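Local coordinates for protein choline kinase (Streptococcus pneumoniae, PDB 4R78) that probably phosphorylates choline as a kinase with a protein kinase-like fold, and binds adenosine monophosphate in its nucleotide pocket, at residues 92-97 with 109-114. Numbering follows the deposited sequence.
Sequences LDVKNY and EYIESA. With AMP (adenosine monophosphate), chain C.
Glu-109 and Lys-95 grip each other through two hydrogen bonds. Glu-109 N donates to Lys-95 O at 3.0 Å. Lys-95 N reaches Glu-109 OE1 at 2.8 Å, nearly straight at 169°. This donor comes to the anti side of the carboxylate and lies 30° out of its plane. The Glu-109 side chain can curl back over the partner backbone because CG sits between its own N and carbonyl carbon (chi1 68°). OE1 appears to stand in for Glu-109 O, the usual acceptor in a hydrogen-bonded antiparallel pair, which turns to the adenine. Tyr-97 closes one end: the edge of its ring, at CE2, lies 3.7 Å from Glu-109 N, close to the ring plane.

The tight inner side faces the nucleotide. There CG1 of buried Val-94 meets Ile-111 CD1 at 3.7 Å. Both methyl groups lie near the adenine amino group, N6. The outer side is looser. It holds the Glu-109 carboxylate beside exposed Lys-95, which touches it through CB while the rest of its chain leads away.

Glu-109 O lies 2.7 Å from AMP N6, while Ile-111 N donates to AMP N1 at 2.8 Å. Tyr-110 and Ala-114 approach C2, and Thr-116 OG1 and Glu-200 O are also hydrogen-bonded to AMP. Such backbone recognition of adenine, just after the last strand of the N-terminal lobe, is typical of the hinge in protein kinase-like folds.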
loop_
_atom_site.group_PDB
_atom_site.type_symbol
_atom_site.label_atom_id
_atom_site.label_comp_id
_atom_site.label_asym_id
_atom_site.label_seq_id
_atom_site.Cartn_x
_atom_site.Cartn_y
_atom_site.Cartn_z
ATOM N N LEU A 92 -15.143 -0.860 2.911
ATOM C CA LEU A 92 -14.042 0.096 2.972
ATOM C C LEU A 92 -13.528 0.499 1.595
ATOM O O LEU A 92 -13.292 1.670 1.333
ATOM C CB LEU A 92 -12.897 -0.452 3.830
ATOM C CG LEU A 92 -13.185 -0.675 5.318
ATOM C CD1 LEU A 92 -11.983 -1.304 6.005
ATOM C CD2 LEU A 92 -13.586 0.629 6.007
ATOM N N ASP A 93 -13.361 -0.486 0.721
ATOM C CA ASP A 93 -12.838 -0.255 -0.620
ATOM C C ASP A 93 -13.963 0.184 -1.554
ATOM O O ASP A 93 -15.147 -0.042 -1.273
ATOM C CB ASP A 93 -12.187 -1.546 -1.132
ATOM C CG ASP A 93 -11.173 -1.321 -2.258
ATOM O OD1 ASP A 93 -10.991 -0.184 -2.752
ATOM O OD2 ASP A 93 -10.553 -2.324 -2.665
ATOM N N VAL A 94 -13.583 0.821 -2.657
ATOM C CA VAL A 94 -14.513 1.138 -3.735
ATOM C C VAL A 94 -14.889 -0.127 -4.516
ATOM O O VAL A 94 -14.298 -1.197 -4.325
ATOM C CB VAL A 94 -13.945 2.219 -4.692
ATOM C CG1 VAL A 94 -13.650 3.510 -3.934
ATOM C CG2 VAL A 94 -12.686 1.718 -5.399
ATOM N N LYS A 95 -15.869 0.005 -5.402
ATOM C CA LYS A 95 -16.369 -1.122 -6.183
ATOM C C LYS A 95 -15.379 -1.601 -7.245
ATOM O O LYS A 95 -14.828 -0.800 -8.004
ATOM C CB LYS A 95 -17.697 -0.756 -6.846
ATOM C CG LYS A 95 -18.374 -1.916 -7.545
ATOM C CD LYS A 95 -19.548 -1.435 -8.369
ATOM C CE LYS A 95 -20.376 -2.590 -8.891
ATOM N NZ LYS A 95 -21.086 -3.316 -7.798
ATOM N N ASN A 96 -15.177 -2.917 -7.295
ATOM C CA ASN A 96 -14.342 -3.549 -8.316
ATOM C C ASN A 96 -15.172 -4.146 -9.452
ATOM O O ASN A 96 -16.186 -4.807 -9.204
ATOM C CB ASN A 96 -13.479 -4.646 -7.685
ATOM C CG ASN A 96 -12.558 -5.312 -8.689
ATOM O OD1 ASN A 96 -11.654 -4.680 -9.245
ATOM N ND2 ASN A 96 -12.788 -6.591 -8.934
ATOM N N TYR A 97 -14.727 -3.923 -10.689
ATOM C CA TYR A 97 -15.368 -4.519 -11.865
ATOM C C TYR A 97 -14.549 -5.645 -12.493
ATOM O O TYR A 97 -15.106 -6.626 -12.994
ATOM C CB TYR A 97 -15.671 -3.449 -12.913
ATOM C CG TYR A 97 -16.794 -2.531 -12.513
ATOM C CD1 TYR A 97 -18.118 -2.958 -12.579
ATOM C CD2 TYR A 97 -16.538 -1.237 -12.065
ATOM C CE1 TYR A 97 -19.162 -2.122 -12.212
ATOM C CE2 TYR A 97 -17.581 -0.386 -11.696
ATOM C CZ TYR A 97 -18.890 -0.843 -11.769
ATOM O OH TYR A 97 -19.939 -0.021 -11.416
ATOM N N GLU A 109 -14.693 1.311 -10.081
ATOM C CA GLU A 109 -15.570 2.456 -10.294
ATOM C C GLU A 109 -14.790 3.767 -10.224
ATOM O O GLU A 109 -13.814 3.888 -9.473
ATOM C CB GLU A 109 -16.715 2.461 -9.273
ATOM C CG GLU A 109 -16.281 2.725 -7.829
ATOM C CD GLU A 109 -17.444 2.894 -6.873
ATOM O OE1 GLU A 109 -17.330 2.412 -5.730
ATOM O OE2 GLU A 109 -18.468 3.503 -7.258
ATOM N N TYR A 110 -15.217 4.735 -11.031
ATOM C CA TYR A 110 -14.717 6.100 -10.936
ATOM C C TYR A 110 -15.726 6.928 -10.155
ATOM O O TYR A 110 -16.901 7.012 -10.523
ATOM C CB TYR A 110 -14.489 6.700 -12.330
ATOM C CG TYR A 110 -14.082 8.166 -12.338
ATOM C CD1 TYR A 110 -12.879 8.584 -11.767
ATOM C CD2 TYR A 110 -14.893 9.129 -12.933
ATOM C CE1 TYR A 110 -12.498 9.924 -11.779
ATOM C CE2 TYR A 110 -14.520 10.472 -12.954
ATOM C CZ TYR A 110 -13.323 10.860 -12.375
ATOM O OH TYR A 110 -12.950 12.188 -12.390
ATOM N N ILE A 111 -15.262 7.517 -9.061
ATOM C CA ILE A 111 -16.090 8.396 -8.256
ATOM C C ILE A 111 -15.809 9.835 -8.666
ATOM O O ILE A 111 -14.710 10.353 -8.441
ATOM C CB ILE A 111 -15.840 8.192 -6.749
ATOM C CG1 ILE A 111 -16.112 6.730 -6.369
ATOM C CG2 ILE A 111 -16.701 9.163 -5.927
ATOM C CD1 ILE A 111 -15.787 6.381 -4.938
ATOM N N GLU A 112 -16.805 10.462 -9.287
ATOM C CA GLU A 112 -16.678 11.837 -9.756
ATOM C C GLU A 112 -16.547 12.819 -8.603
ATOM O O GLU A 112 -17.249 12.702 -7.592
ATOM C CB GLU A 112 -17.861 12.231 -10.639
ATOM C CG GLU A 112 -17.656 11.932 -12.111
ATOM C CD GLU A 112 -18.166 13.045 -13.011
ATOM O OE1 GLU A 112 -19.281 13.557 -12.767
ATOM O OE2 GLU A 112 -17.445 13.409 -13.964
ATOM N N SER A 113 -15.636 13.775 -8.773
ATOM C CA SER A 113 -15.389 14.848 -7.802
ATOM C C SER A 113 -14.948 14.316 -6.435
ATOM O O SER A 113 -15.183 14.947 -5.402
ATOM C CB SER A 113 -16.615 15.760 -7.675
ATOM O OG SER A 113 -16.907 16.381 -8.915
ATOM N N ALA A 114 -14.306 13.150 -6.448
ATOM C CA ALA A 114 -13.763 12.550 -5.238
ATOM C C ALA A 114 -12.580 13.366 -4.736
ATOM O O ALA A 114 -11.820 13.928 -5.529
ATOM C CB ALA A 114 -13.344 11.105 -5.496
HETATM P P AMP C . -2.776 5.989 -5.305
HETATM O O1P AMP C . -1.676 4.992 -5.029
HETATM O O2P AMP C . -2.293 7.320 -5.828
HETATM O O3P AMP C . -3.811 6.087 -4.211
HETATM O "O5'" AMP C . -3.593 5.362 -6.542
HETATM C "C5'" AMP C . -5.000 5.570 -6.656
HETATM C "C4'" AMP C . -5.290 7.053 -6.845
HETATM O "O4'" AMP C . -6.277 7.229 -7.867
HETATM C "C3'" AMP C . -5.849 7.677 -5.575
HETATM O "O3'" AMP C . -4.854 8.458 -4.904
HETATM C "C2'" AMP C . -7.013 8.535 -6.032
HETATM O "O2'" AMP C . -6.602 9.893 -6.190
HETATM C "C1'" AMP C . -7.393 7.999 -7.400
HETATM N N9 AMP C . -8.610 7.148 -7.303
HETATM C C8 AMP C . -8.638 5.855 -6.928
HETATM N N7 AMP C . -9.897 5.351 -6.944
HETATM C C5 AMP C . -10.708 6.340 -7.348
HETATM C C6 AMP C . -12.162 6.484 -7.587
HETATM N N6 AMP C . -12.996 5.435 -7.388
HETATM N N1 AMP C . -12.620 7.686 -8.010
HETATM C C2 AMP C . -11.792 8.732 -8.207
HETATM N N3 AMP C . -10.459 8.671 -8.008
HETATM C C4 AMP C . -9.863 7.525 -7.586
#